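PDB 4K0J: heavy metal cation tricomponent efflux pump ZneA(CzcA-like) from Cupriavidus metallidurans, which exports zinc ions in exchange for protons, as the inner-membrane RND component of a tripartite heavy-metal efflux system. Local coordinates for residues T337-V348 with T966-L977; V403-R412 with D424-V432. All coordinates share one frame; numbering follows the deposited sequence.

Interaction 1: residues T337-V348 with T966-L977; sequences TLMEGMFLVSLV and TVAALGLIPAAL
P974 and V348 carry the two ends of this contact, and V967 lies close to V348. The pyrrolidine ring of P974 rests on the backbone of the facing helix. P974 CG is 3.4 Å from G341 N and also near T337 O, two atoms already joined by a helical bond. P974 CB lies 3.5 Å from E340 CB, and the two side chains pass alongside, running opposite ways. Around P974 the chain keeps helical angles without the regular bonds.

At the other end, V348 uses both of its methyls. V348 CG1 is set anti to the backbone N (chi1 -180°) and meets V967 CG1 at 3.6 Å as well as T966 CG2. The other methyl, V348 CG2, touches L970 CD1 at 3.6 Å. V967 CG1 also packs on V345 CG1, 3.7 Å away, with the two valines set nearly square to each other.

Between these ends the backbones come close. The CA atoms of G341 and G971 are 4.2 Å apart, with no side chain on either. Helices 337-348 and 966-970 run nearly antiparallel, at 160°, and the contact is mostly apolar packing.

The contact joins two predicted membrane-spanning segments inside the helical bundle. V967 also touches D399 and I402 of helix 399-411, and V398 in the loop before it, so that helix covers one flank. A968 and L972 reach helix 986-997.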
ATOM      1  N   THR C 337      31.581  21.773 -17.541  1.00 85.54           N
ATOM      2  CA  THR C 337      32.467  20.621 -17.366  1.00 89.98           C
ATOM      3  C   THR C 337      32.388  19.642 -18.537  1.00 88.35           C
ATOM      4  O   THR C 337      33.403  19.337 -19.171  1.00 99.80           O
ATOM      5  CB  THR C 337      32.168  19.858 -16.062  1.00 92.60           C
ATOM      6  OG1 THR C 337      32.531  20.669 -14.936  1.00 90.48           O
ATOM      7  CG2 THR C 337      32.957  18.561 -16.013  1.00 98.15           C
ATOM      8  N   LEU C 338      31.185  19.154 -18.820  1.00 74.12           N
ATOM      9  CA  LEU C 338      30.989  18.197 -19.905  1.00 76.79           C
ATOM     10  C   LEU C 338      31.382  18.771 -21.268  1.00 73.96           C
ATOM     11  O   LEU C 338      31.936  18.060 -22.108  1.00 75.58           O
ATOM     12  CB  LEU C 338      29.545  17.686 -19.932  1.00 73.26           C
ATOM     13  CG  LEU C 338      29.032  17.046 -18.641  1.00 67.62           C
ATOM     14  CD1 LEU C 338      27.666  16.421 -18.863  1.00 64.98           C
ATOM     15  CD2 LEU C 338      30.020  16.020 -18.098  1.00 67.96           C
ATOM     16  N   MET C 339      31.103  20.055 -21.486  1.00 73.16           N
ATOM     17  CA  MET C 339      31.524  20.710 -22.722  1.00 84.21           C
ATOM     18  C   MET C 339      33.049  20.745 -22.871  1.00 99.92           C
ATOM     19  O   MET C 339      33.589  20.350 -23.913  1.00107.82           O
ATOM     20  CB  MET C 339      30.951  22.125 -22.821  1.00 81.13           C
ATOM     21  CG  MET C 339      29.505  22.182 -23.282  1.00 75.76           C
ATOM     22  SD  MET C 339      29.001  23.851 -23.740  1.00108.18           S
ATOM     23  CE  MET C 339      30.143  24.204 -25.079  1.00 84.33           C
ATOM     24  N   GLU C 340      33.738  21.214 -21.831  1.00101.60           N
ATOM     25  CA  GLU C 340      35.197  21.286 -21.859  1.00106.04           C
ATOM     26  C   GLU C 340      35.830  19.907 -22.055  1.00108.06           C
ATOM     27  O   GLU C 340      36.773  19.752 -22.838  1.00117.76           O
ATOM     28  CB  GLU C 340      35.737  21.945 -20.587  1.00111.97           C
ATOM     29  CG  GLU C 340      35.389  23.421 -20.454  1.00117.71           C
ATOM     30  CD  GLU C 340      35.880  24.025 -19.150  1.00119.71           C
ATOM     31  OE1 GLU C 340      36.883  23.523 -18.600  1.00124.26           O
ATOM     32  OE2 GLU C 340      35.261  25.001 -18.675  1.00116.37           O
ATOM     33  N   GLY C 341      35.305  18.911 -21.346  1.00 98.48           N
ATOM     34  CA  GLY C 341      35.779  17.545 -21.492  1.00 92.11           C
ATOM     35  C   GLY C 341      35.592  17.047 -22.910  1.00 92.17           C
ATOM     36  O   GLY C 341      36.495  16.443 -23.493  1.00 95.15           O
ATOM     37  N   MET C 342      34.413  17.316 -23.462  1.00 90.83           N
ATOM     38  CA  MET C 342      34.091  16.961 -24.839  1.00 90.25           C
ATOM     39  C   MET C 342      35.124  17.526 -25.817  1.00 90.58           C
ATOM     40  O   MET C 342      35.799  16.777 -26.535  1.00 86.90           O
ATOM     41  CB  MET C 342      32.699  17.487 -25.190  1.00 86.39           C
ATOM     42  CG  MET C 342      32.176  17.054 -26.543  1.00 88.79           C
ATOM     43  SD  MET C 342      31.868  15.284 -26.617  1.00 80.31           S
ATOM     44  CE  MET C 342      30.969  15.163 -28.164  1.00 90.48           C
ATOM     45  N   PHE C 343      35.250  18.850 -25.829  1.00 94.42           N
ATOM     46  CA  PHE C 343      36.160  19.519 -26.757  1.00 98.25           C
ATOM     47  C   PHE C 343      37.619  19.113 -26.567  1.00 94.91           C
ATOM     48  O   PHE C 343      38.384  19.079 -27.527  1.00 95.48           O
ATOM     49  CB  PHE C 343      36.008  21.040 -26.670  1.00108.76           C
ATOM     50  CG  PHE C 343      34.841  21.575 -27.451  1.00119.55           C
ATOM     51  CD1 PHE C 343      33.546  21.430 -26.976  1.00121.56           C
ATOM     52  CD2 PHE C 343      35.037  22.222 -28.659  1.00124.87           C
ATOM     53  CE1 PHE C 343      32.470  21.920 -27.693  1.00120.54           C
ATOM     54  CE2 PHE C 343      33.965  22.715 -29.380  1.00124.67           C
ATOM     55  CZ  PHE C 343      32.680  22.564 -28.896  1.00121.86           C
ATOM     56  N   LEU C 344      38.004  18.804 -25.332  1.00 92.76           N
ATOM     57  CA  LEU C 344      39.362  18.335 -25.075  1.00 90.77           C
ATOM     58  C   LEU C 344      39.597  16.938 -25.647  1.00 90.22           C
ATOM     59  O   LEU C 344      40.634  16.679 -26.259  1.00 92.85           O
ATOM     60  CB  LEU C 344      39.681  18.367 -23.579  1.00 85.64           C
ATOM     61  CG  LEU C 344      40.023  19.748 -23.017  1.00 78.66           C
ATOM     62  CD1 LEU C 344      40.072  19.715 -21.500  1.00 79.82           C
ATOM     63  CD2 LEU C 344      41.343  20.243 -23.591  1.00 71.69           C
ATOM     64  N   VAL C 345      38.634  16.042 -25.448  1.00 86.92           N
ATOM     65  CA  VAL C 345      38.739  14.688 -25.985  1.00 78.69           C
ATOM     66  C   VAL C 345      38.807  14.720 -27.510  1.00 80.11           C
ATOM     67  O   VAL C 345      39.639  14.042 -28.120  1.00 86.50           O
ATOM     68  CB  VAL C 345      37.573  13.787 -25.520  1.00 67.67           C
ATOM     69  CG1 VAL C 345      37.564  12.477 -26.290  1.00 63.91           C
ATOM     70  CG2 VAL C 345      37.672  13.525 -24.025  1.00 62.41           C
ATOM     71  N   SER C 346      37.945  15.528 -28.124  1.00 76.91           N
ATOM     72  CA  SER C 346      37.974  15.690 -29.576  1.00 72.60           C
ATOM     73  C   SER C 346      39.277  16.333 -30.041  1.00 83.40           C
ATOM     74  O   SER C 346      39.774  16.026 -31.124  1.00 84.25           O
ATOM     75  CB  SER C 346      36.778  16.503 -30.066  1.00 67.62           C
ATOM     76  OG  SER C 346      35.591  15.737 -29.995  1.00 70.54           O
ATOM     77  N   LEU C 347      39.826  17.226 -29.222  1.00 95.00           N
ATOM     78  CA  LEU C 347      41.129  17.815 -29.509  1.00 99.81           C
ATOM     79  C   LEU C 347      42.191  16.722 -29.551  1.00102.89           C
ATOM     80  O   LEU C 347      43.069  16.731 -30.417  1.00113.22           O
ATOM     81  CB  LEU C 347      41.495  18.866 -28.460  1.00101.39           C
ATOM     82  CG  LEU C 347      41.615  20.310 -28.950  1.00101.41           C
ATOM     83  CD1 LEU C 347      42.714  20.427 -29.994  1.00103.39           C
ATOM     84  CD2 LEU C 347      40.286  20.807 -29.500  1.00101.31           C
ATOM     85  N   VAL C 348      42.096  15.775 -28.621  1.00 93.93           N
ATOM     86  CA  VAL C 348      43.017  14.643 -28.592  1.00 92.61           C
ATOM     87  C   VAL C 348      42.872  13.760 -29.830  1.00 94.33           C
ATOM     88  O   VAL C 348      43.870  13.397 -30.456  1.00 97.15           O
ATOM     89  CB  VAL C 348      42.827  13.775 -27.339  1.00 90.25           C
ATOM     90  CG1 VAL C 348      43.808  12.614 -27.357  1.00 91.77           C
ATOM     91  CG2 VAL C 348      43.012  14.602 -26.090  1.00 90.14           C
ATOM     92  N   THR C 966      45.137   9.115 -22.813  1.00 87.66           N
ATOM     93  CA  THR C 966      45.039  10.564 -22.916  1.00 90.28           C
ATOM     94  C   THR C 966      43.592  11.036 -22.875  1.00 85.59           C
ATOM     95  O   THR C 966      43.240  11.895 -22.066  1.00 81.40           O
ATOM     96  CB  THR C 966      45.712  11.096 -24.184  1.00 98.99           C
ATOM     97  OG1 THR C 966      47.103  10.751 -24.164  1.00109.23           O
ATOM     98  CG2 THR C 966      45.574  12.605 -24.253  1.00 97.94           C
ATOM     99  N   VAL C 967      42.754  10.479 -23.746  1.00 85.91           N
ATOM    100  CA  VAL C 967      41.346  10.871 -23.763  1.00 83.63           C
ATOM    101  C   VAL C 967      40.677  10.587 -22.421  1.00 82.51           C
ATOM    102  O   VAL C 967      39.876  11.388 -21.935  1.00 85.66           O
ATOM    103  CB  VAL C 967      40.554  10.191 -24.896  1.00 77.42           C
ATOM    104  CG1 VAL C 967      40.892  10.823 -26.230  1.00 74.12           C
ATOM    105  CG2 VAL C 967      40.825   8.700 -24.921  1.00 81.50           C
ATOM    106  N   ALA C 968      41.022   9.457 -21.813  1.00 76.45           N
ATOM    107  CA  ALA C 968      40.438   9.105 -20.527  1.00 75.92           C
ATOM    108  C   ALA C 968      40.966  10.005 -19.413  1.00 83.23           C
ATOM    109  O   ALA C 968      40.392  10.060 -18.330  1.00 78.32           O
ATOM    110  CB  ALA C 968      40.694   7.643 -20.206  1.00 70.84           C
ATOM    111  N   ALA C 969      42.054  10.720 -19.685  1.00101.06           N
ATOM    112  CA  ALA C 969      42.681  11.556 -18.668  1.00109.45           C
ATOM    113  C   ALA C 969      42.534  13.044 -18.952  1.00110.88           C
ATOM    114  O   ALA C 969      43.068  13.872 -18.219  1.00108.30           O
ATOM    115  CB  ALA C 969      44.147  11.193 -18.513  1.00116.28           C
ATOM    116  N   LEU C 970      41.814  13.383 -20.017  1.00115.79           N
ATOM    117  CA  LEU C 970      41.551  14.786 -20.330  1.00122.14           C
ATOM    118  C   LEU C 970      40.068  15.105 -20.236  1.00126.16           C
ATOM    119  O   LEU C 970      39.674  16.271 -20.233  1.00127.67           O
ATOM    120  CB  LEU C 970      42.090  15.166 -21.712  1.00123.41           C
ATOM    121  CG  LEU C 970      43.609  15.282 -21.838  1.00123.94           C
ATOM    122  CD1 LEU C 970      43.975  16.141 -23.033  1.00126.95           C
ATOM    123  CD2 LEU C 970      44.224  15.842 -20.568  1.00118.43           C
ATOM    124  N   GLY C 971      39.249  14.064 -20.157  1.00129.82           N
ATOM    125  CA  GLY C 971      37.823  14.245 -19.981  1.00131.34           C
ATOM    126  C   GLY C 971      37.503  14.662 -18.559  1.00126.06           C
ATOM    127  O   GLY C 971      36.450  15.237 -18.291  1.00131.28           O
ATOM    128  N   LEU C 972      38.427  14.382 -17.645  1.00110.50           N
ATOM    129  CA  LEU C 972      38.196  14.647 -16.231  1.00 96.37           C
ATOM    130  C   LEU C 972      38.969  15.855 -15.712  1.00 94.48           C
ATOM    131  O   LEU C 972      38.763  16.291 -14.577  1.00 91.53           O
ATOM    132  CB  LEU C 972      38.503  13.402 -15.402  1.00 90.51           C
ATOM    133  CG  LEU C 972      37.521  12.270 -15.696  1.00 89.12           C
ATOM    134  CD1 LEU C 972      37.799  11.061 -14.833  1.00 86.60           C
ATOM    135  CD2 LEU C 972      36.094  12.758 -15.493  1.00 91.87           C
ATOM    136  N   ILE C 973      39.856  16.390 -16.543  1.00 98.29           N
ATOM    137  CA  ILE C 973      40.524  17.650 -16.225  1.00101.04           C
ATOM    138  C   ILE C 973      39.545  18.810 -15.971  1.00 94.40           C
ATOM    139  O   ILE C 973      39.700  19.536 -14.986  1.00100.55           O
ATOM    140  CB  ILE C 973      41.593  18.037 -17.280  1.00155.57           C
ATOM    141  CG1 ILE C 973      42.899  17.289 -17.004  1.00158.43           C
ATOM    142  CG2 ILE C 973      41.840  19.539 -17.281  1.00154.88           C
ATOM    143  CD1 ILE C 973      44.114  17.897 -17.674  1.00161.47           C
ATOM    144  N   PRO C 974      38.528  18.987 -16.840  1.00 80.53           N
ATOM    145  CA  PRO C 974      37.574  20.053 -16.516  1.00 76.52           C
ATOM    146  C   PRO C 974      36.771  19.738 -15.258  1.00 79.56           C
ATOM    147  O   PRO C 974      36.359  20.652 -14.547  1.00 78.75           O
ATOM    148  CB  PRO C 974      36.651  20.075 -17.737  1.00 67.11           C
ATOM    149  CG  PRO C 974      36.761  18.720 -18.312  1.00 66.65           C
ATOM    150  CD  PRO C 974      38.189  18.335 -18.118  1.00 73.87           C
ATOM    151  N   ALA C 975      36.560  18.455 -14.986  1.00 81.98           N
ATOM    152  CA  ALA C 975      35.847  18.042 -13.785  1.00 79.83           C
ATOM    153  C   ALA C 975      36.715  18.262 -12.552  1.00 77.08           C
ATOM    154  O   ALA C 975      36.223  18.245 -11.421  1.00 85.34           O
ATOM    155  CB  ALA C 975      35.422  16.587 -13.891  1.00 82.03           C
ATOM    156  N   ALA C 976      38.008  18.470 -12.779  1.00 62.37           N
ATOM    157  CA  ALA C 976      38.930  18.797 -11.701  1.00 64.91           C
ATOM    158  C   ALA C 976      38.925  20.296 -11.409  1.00 78.80           C
ATOM    159  O   ALA C 976      39.786  20.796 -10.684  1.00 72.19           O
ATOM    160  CB  ALA C 976      40.332  18.324 -12.039  1.00 64.37           C
ATOM    161  N   LEU C 977      37.955  21.006 -11.984  1.00 98.33           N
ATOM    162  CA  LEU C 977      37.743  22.422 -11.686  1.00112.35           C
ATOM    163  C   LEU C 977      36.719  22.588 -10.570  1.00109.34           C
ATOM    164  O   LEU C 977      35.780  21.804 -10.454  1.00101.07           O
ATOM    165  CB  LEU C 977      37.283  23.189 -12.927  1.00126.21           C
ATOM    166  CG  LEU C 977      38.337  23.607 -13.955  1.00139.46           C
ATOM    167  CD1 LEU C 977      37.675  24.265 -15.157  1.00141.19           C
ATOM    168  CD2 LEU C 977      39.363  24.544 -13.329  1.00143.36           C
TER

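Interaction 2: residues V403-R412 with D424-V432; sequences VVMENILRRR and DIMQSVLQV
N407 faces S428 and Q431 across the contact and supplies its central donor. N407 ND2 approaches two acceptors: the backbone O of S428 at 3.1 Å and OE1 of Q431 at 3.3 Å. Both bonds are weak. The one to Q431 is the straighter, with an N-H...O angle of 154° against 130° for the one to S428. The N407 side chain swings out with CG anti to the backbone N (chi1 -153°), which carries the amide across to the facing loop. The amide planes of N407 and Q431 stand steeply to each other, so the groups meet across rather than flat on one another.

S428 O has a second weak donor in Q431 N, within its own segment. S428 N is bonded to I425 O.

R412 makes a long, weak salt bridge to D424: R412 NH2 to D424 OD1 is 3.5 Å. The bond is nearly straight, and OD1 lies at the guanidinium edge, in its plane. The carboxylate stands almost perpendicular to that plane. The chain of R412 bends at chi2 on its way past S428.

Apolar groups fill in beside these bonds. I408 CD1 touches I425 CG2 at 3.8 Å and V429 CG1 at 4.0 Å. V404 CG1 meets V429 CG1 at 4.0 Å. V432 packs against V404, and its CB lies near N407 ND2.

Two weak bonds from the single N407 amide nitrogen and one long salt bridge suggest a modest polar grip. The valines and isoleucines probably contribute much of the hold between the end of helix 399-411 and the loop leading to helix 433-447.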
ATOM      1  N   VAL C 403      40.510   2.298 -30.267  1.00111.29           N
ATOM      2  CA  VAL C 403      41.494   1.242 -30.476  1.00110.87           C
ATOM      3  C   VAL C 403      41.292   0.587 -31.837  1.00105.81           C
ATOM      4  O   VAL C 403      42.254   0.210 -32.507  1.00110.78           O
ATOM      5  CB  VAL C 403      41.414   0.168 -29.382  1.00114.38           C
ATOM      6  CG1 VAL C 403      42.003   0.693 -28.082  1.00114.21           C
ATOM      7  CG2 VAL C 403      39.977  -0.275 -29.183  1.00115.88           C
ATOM      8  N   VAL C 404      40.029   0.462 -32.232  1.00 94.40           N
ATOM      9  CA  VAL C 404      39.664  -0.090 -33.527  1.00 83.73           C
ATOM     10  C   VAL C 404      40.162   0.830 -34.633  1.00 86.44           C
ATOM     11  O   VAL C 404      40.857   0.399 -35.556  1.00 95.47           O
ATOM     12  CB  VAL C 404      38.139  -0.231 -33.647  1.00 73.80           C
ATOM     13  CG1 VAL C 404      37.773  -0.910 -34.952  1.00 78.16           C
ATOM     14  CG2 VAL C 404      37.585  -1.001 -32.455  1.00 67.19           C
ATOM     15  N   MET C 405      39.804   2.105 -34.518  1.00 85.80           N
ATOM     16  CA  MET C 405      40.230   3.132 -35.460  1.00 90.57           C
ATOM     17  C   MET C 405      41.749   3.201 -35.575  1.00 95.68           C
ATOM     18  O   MET C 405      42.287   3.392 -36.667  1.00 99.09           O
ATOM     19  CB  MET C 405      39.676   4.493 -35.034  1.00 93.98           C
ATOM     20  CG  MET C 405      40.162   5.649 -35.880  1.00 96.03           C
ATOM     21  SD  MET C 405      39.732   5.453 -37.616  1.00131.58           S
ATOM     22  CE  MET C 405      37.943   5.501 -37.529  1.00 69.37           C
ATOM     23  N   GLU C 406      42.438   3.048 -34.447  1.00 98.11           N
ATOM     24  CA  GLU C 406      43.897   3.047 -34.445  1.00103.79           C
ATOM     25  C   GLU C 406      44.402   1.816 -35.181  1.00105.16           C
ATOM     26  O   GLU C 406      45.375   1.886 -35.930  1.00114.56           O
ATOM     27  CB  GLU C 406      44.442   3.067 -33.012  1.00105.73           C
ATOM     28  CG  GLU C 406      45.840   3.671 -32.867  1.00108.00           C
ATOM     29  CD  GLU C 406      46.946   2.760 -33.377  1.00113.15           C
ATOM     30  OE1 GLU C 406      46.753   1.527 -33.390  1.00114.90           O
ATOM     31  OE2 GLU C 406      48.015   3.279 -33.765  1.00114.73           O
ATOM     32  N   ASN C 407      43.728   0.690 -34.973  1.00 98.21           N
ATOM     33  CA  ASN C 407      44.134  -0.566 -35.592  1.00102.69           C
ATOM     34  C   ASN C 407      43.814  -0.618 -37.085  1.00102.44           C
ATOM     35  O   ASN C 407      44.303  -1.489 -37.802  1.00104.76           O
ATOM     36  CB  ASN C 407      43.485  -1.750 -34.872  1.00105.23           C
ATOM     37  CG  ASN C 407      44.302  -3.023 -34.988  1.00106.69           C
ATOM     38  OD1 ASN C 407      45.532  -2.989 -34.971  1.00102.99           O
ATOM     39  ND2 ASN C 407      43.617  -4.155 -35.106  1.00110.78           N
ATOM     40  N   ILE C 408      42.992   0.318 -37.551  1.00 99.84           N
ATOM     41  CA  ILE C 408      42.619   0.364 -38.962  1.00 97.36           C
ATOM     42  C   ILE C 408      43.389   1.430 -39.745  1.00103.36           C
ATOM     43  O   ILE C 408      43.907   1.163 -40.828  1.00103.13           O
ATOM     44  CB  ILE C 408      41.099   0.587 -39.141  1.00 85.87           C
ATOM     45  CG1 ILE C 408      40.325  -0.672 -38.744  1.00 79.70           C
ATOM     46  CG2 ILE C 408      40.774   0.968 -40.578  1.00 82.19           C
ATOM     47  CD1 ILE C 408      38.862  -0.629 -39.121  1.00 74.52           C
ATOM     48  N   LEU C 409      43.471   2.633 -39.191  1.00109.90           N
ATOM     49  CA  LEU C 409      44.064   3.757 -39.910  1.00115.50           C
ATOM     50  C   LEU C 409      45.589   3.802 -39.796  1.00129.50           C
ATOM     51  O   LEU C 409      46.233   4.699 -40.342  1.00128.77           O
ATOM     52  CB  LEU C 409      43.448   5.081 -39.438  1.00104.42           C
ATOM     53  CG  LEU C 409      42.959   6.032 -40.537  1.00 92.84           C
ATOM     54  CD1 LEU C 409      41.977   5.327 -41.460  1.00 84.74           C
ATOM     55  CD2 LEU C 409      42.328   7.280 -39.936  1.00 84.36           C
ATOM     56  N   ARG C 410      46.166   2.832 -39.095  1.00142.31           N
ATOM     57  CA  ARG C 410      47.616   2.774 -38.933  1.00154.09           C
ATOM     58  C   ARG C 410      48.158   1.369 -39.161  1.00152.02           C
ATOM     59  O   ARG C 410      48.960   1.143 -40.067  1.00158.31           O
ATOM     60  CB  ARG C 410      48.028   3.282 -37.549  1.00166.15           C
ATOM     61  CG  ARG C 410      47.924   4.790 -37.392  1.00174.86           C
ATOM     62  CD  ARG C 410      48.846   5.502 -38.372  1.00183.23           C
ATOM     63  NE  ARG C 410      48.591   6.938 -38.427  1.00186.37           N
ATOM     64  CZ  ARG C 410      49.195   7.838 -37.658  1.00187.53           C
ATOM     65  NH1 ARG C 410      50.096   7.454 -36.764  1.00188.36           N
ATOM     66  NH2 ARG C 410      48.897   9.124 -37.782  1.00187.29           N
ATOM     67  N   ARG C 411      47.715   0.432 -38.330  1.00143.57           N
ATOM     68  CA  ARG C 411      48.160  -0.955 -38.414  1.00146.35           C
ATOM     69  C   ARG C 411      47.861  -1.573 -39.781  1.00139.53           C
ATOM     70  O   ARG C 411      48.702  -2.262 -40.365  1.00136.52           O
ATOM     71  CB  ARG C 411      47.506  -1.782 -37.304  1.00151.62           C
ATOM     72  CG  ARG C 411      47.716  -3.282 -37.425  1.00158.81           C
ATOM     73  CD  ARG C 411      49.179  -3.655 -37.262  1.00165.47           C
ATOM     74  NE  ARG C 411      49.421  -5.051 -37.611  1.00169.71           N
ATOM     75  CZ  ARG C 411      49.704  -5.473 -38.838  1.00174.49           C
ATOM     76  NH1 ARG C 411      49.783  -4.606 -39.839  1.00175.01           N
ATOM     77  NH2 ARG C 411      49.908  -6.763 -39.067  1.00177.85           N
ATOM     78  N   ARG C 412      46.662  -1.312 -40.288  1.00129.56           N
ATOM     79  CA  ARG C 412      46.225  -1.872 -41.560  1.00117.75           C
ATOM     80  C   ARG C 412      47.003  -1.274 -42.725  1.00113.32           C
ATOM     81  O   ARG C 412      47.306  -1.964 -43.696  1.00121.01           O
ATOM     82  CB  ARG C 412      44.727  -1.640 -41.749  1.00117.53           C
ATOM     83  CG  ARG C 412      44.144  -2.268 -42.997  1.00124.53           C
ATOM     84  CD  ARG C 412      44.193  -3.782 -42.924  1.00132.49           C
ATOM     85  NE  ARG C 412      43.655  -4.397 -44.133  1.00143.11           N
ATOM     86  CZ  ARG C 412      44.367  -4.624 -45.233  1.00154.46           C
ATOM     87  NH1 ARG C 412      45.648  -4.283 -45.276  1.00160.75           N
ATOM     88  NH2 ARG C 412      43.798  -5.188 -46.290  1.00155.71           N
ATOM     89  N   ASP C 424      38.579  -4.767 -46.943  1.00107.59           N
ATOM     90  CA  ASP C 424      37.850  -5.491 -45.909  1.00116.33           C
ATOM     91  C   ASP C 424      38.084  -4.871 -44.539  1.00123.74           C
ATOM     92  O   ASP C 424      39.140  -5.048 -43.931  1.00120.47           O
ATOM     93  CB  ASP C 424      38.237  -6.971 -45.904  1.00123.25           C
ATOM     94  CG  ASP C 424      39.737  -7.182 -45.873  1.00132.71           C
ATOM     95  OD1 ASP C 424      40.475  -6.280 -46.320  1.00140.06           O
ATOM     96  OD2 ASP C 424      40.178  -8.252 -45.405  1.00132.66           O
ATOM     97  N   ILE C 425      37.085  -4.137 -44.064  1.00132.43           N
ATOM     98  CA  ILE C 425      37.179  -3.460 -42.781  1.00130.11           C
ATOM     99  C   ILE C 425      37.238  -4.460 -41.631  1.00130.94           C
ATOM    100  O   ILE C 425      38.191  -4.458 -40.851  1.00132.27           O
ATOM    101  CB  ILE C 425      36.001  -2.483 -42.554  1.00125.08           C
ATOM    102  CG1 ILE C 425      36.145  -1.238 -43.435  1.00121.18           C
ATOM    103  CG2 ILE C 425      35.942  -2.061 -41.099  1.00129.21           C
ATOM    104  CD1 ILE C 425      35.582  -1.385 -44.829  1.00125.04           C
ATOM    105  N   MET C 426      36.236  -5.330 -41.541  1.00129.79           N
ATOM    106  CA  MET C 426      36.107  -6.211 -40.381  1.00128.92           C
ATOM    107  C   MET C 426      37.074  -7.398 -40.362  1.00130.24           C
ATOM    108  O   MET C 426      36.797  -8.429 -39.748  1.00127.91           O
ATOM    109  CB  MET C 426      34.660  -6.685 -40.199  1.00124.57           C
ATOM    110  CG  MET C 426      34.116  -7.533 -41.328  1.00125.08           C
ATOM    111  SD  MET C 426      32.615  -8.403 -40.833  1.00117.46           S
ATOM    112  CE  MET C 426      33.258  -9.530 -39.598  1.00 87.08           C
ATOM    113  N   GLN C 427      38.209  -7.243 -41.032  1.00133.84           N
ATOM    114  CA  GLN C 427      39.305  -8.189 -40.897  1.00139.90           C
ATOM    115  C   GLN C 427      40.244  -7.659 -39.824  1.00131.74           C
ATOM    116  O   GLN C 427      40.916  -8.422 -39.128  1.00137.29           O
ATOM    117  CB  GLN C 427      40.044  -8.356 -42.227  1.00150.60           C
ATOM    118  CG  GLN C 427      41.381  -9.083 -42.132  1.00154.32           C
ATOM    119  CD  GLN C 427      41.257 -10.480 -41.556  1.00153.99           C
ATOM    120  OE1 GLN C 427      40.298 -11.198 -41.836  1.00155.71           O
ATOM    121  NE2 GLN C 427      42.229 -10.871 -40.740  1.00152.45           N
ATOM    122  N   SER C 428      40.261  -6.339 -39.683  1.00118.35           N
ATOM    123  CA  SER C 428      41.125  -5.672 -38.717  1.00112.77           C
ATOM    124  C   SER C 428      40.434  -5.504 -37.368  1.00102.56           C
ATOM    125  O   SER C 428      41.093  -5.434 -36.329  1.00 91.05           O
ATOM    126  CB  SER C 428      41.560  -4.309 -39.255  1.00118.30           C
ATOM    127  OG  SER C 428      42.066  -4.429 -40.574  1.00127.10           O
ATOM    128  N   VAL C 429      39.104  -5.446 -37.387  1.00106.33           N
ATOM    129  CA  VAL C 429      38.326  -5.248 -36.169  1.00105.14           C
ATOM    130  C   VAL C 429      38.254  -6.529 -35.349  1.00109.31           C
ATOM    131  O   VAL C 429      37.818  -6.516 -34.200  1.00113.76           O
ATOM    132  CB  VAL C 429      36.891  -4.763 -36.472  1.00100.28           C
ATOM    133  CG1 VAL C 429      36.896  -3.789 -37.640  1.00102.12           C
ATOM    134  CG2 VAL C 429      35.970  -5.942 -36.757  1.00 93.57           C
ATOM    135  N   LEU C 430      38.685  -7.634 -35.949  1.00112.07           N
ATOM    136  CA  LEU C 430      38.670  -8.931 -35.284  1.00111.95           C
ATOM    137  C   LEU C 430      39.936  -9.152 -34.463  1.00108.12           C
ATOM    138  O   LEU C 430      39.940  -9.934 -33.510  1.00100.90           O
ATOM    139  CB  LEU C 430      38.503 -10.053 -36.312  1.00118.56           C
ATOM    140  CG  LEU C 430      37.100 -10.645 -36.484  1.00122.74           C
ATOM    141  CD1 LEU C 430      36.064  -9.561 -36.716  1.00122.54           C
ATOM    142  CD2 LEU C 430      37.089 -11.648 -37.628  1.00126.44           C
ATOM    143  N   GLN C 431      41.009  -8.459 -34.837  1.00114.48           N
ATOM    144  CA  GLN C 431      42.289  -8.587 -34.148  1.00118.53           C
ATOM    145  C   GLN C 431      42.196  -8.093 -32.710  1.00106.63           C
ATOM    146  O   GLN C 431      42.661  -8.751 -31.781  1.00102.06           O
ATOM    147  CB  GLN C 431      43.376  -7.799 -34.885  1.00129.10           C
ATOM    148  CG  GLN C 431      43.600  -8.220 -36.328  1.00136.12           C
ATOM    149  CD  GLN C 431      44.701  -7.418 -37.002  1.00142.25           C
ATOM    150  OE1 GLN C 431      45.436  -6.679 -36.346  1.00142.78           O
ATOM    151  NE2 GLN C 431      44.818  -7.561 -38.318  1.00144.91           N
ATOM    152  N   VAL C 432      41.589  -6.925 -32.536  1.00101.92           N
ATOM    153  CA  VAL C 432      41.503  -6.296 -31.227  1.00 99.76           C
ATOM    154  C   VAL C 432      40.086  -6.443 -30.656  1.00101.63           C
ATOM    155  O   VAL C 432      39.708  -5.773 -29.695  1.00106.70           O
ATOM    156  CB  VAL C 432      41.943  -4.813 -31.313  1.00 99.64           C
ATOM    157  CG1 VAL C 432      40.852  -3.955 -31.947  1.00100.22           C
ATOM    158  CG2 VAL C 432      42.359  -4.282 -29.945  1.00 99.85           C
TER

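Interaction 1 lies within predicted membrane spans; interaction 2 lies at the ends of two others. Their centres are 25 Å apart and their nearest atoms about 8 Å apart, so they do not touch. Interaction 2 is nested along the chain inside the large loop closed by interaction 1. Interaction 1 joins helix 323-353 to helix 958-970 and the irregular chain that follows it, far apart in sequence. Interaction 2 is local, joining the end of helix 399-411 to the loop before helix 433-447. The two are bridged by helices 399-411 and 958-970, which pack together: V403 on T964, and E406 on P960 and M963. Interaction 1 thus ties early and late membrane helices, while interaction 2 closes one connection at the bundle's edge.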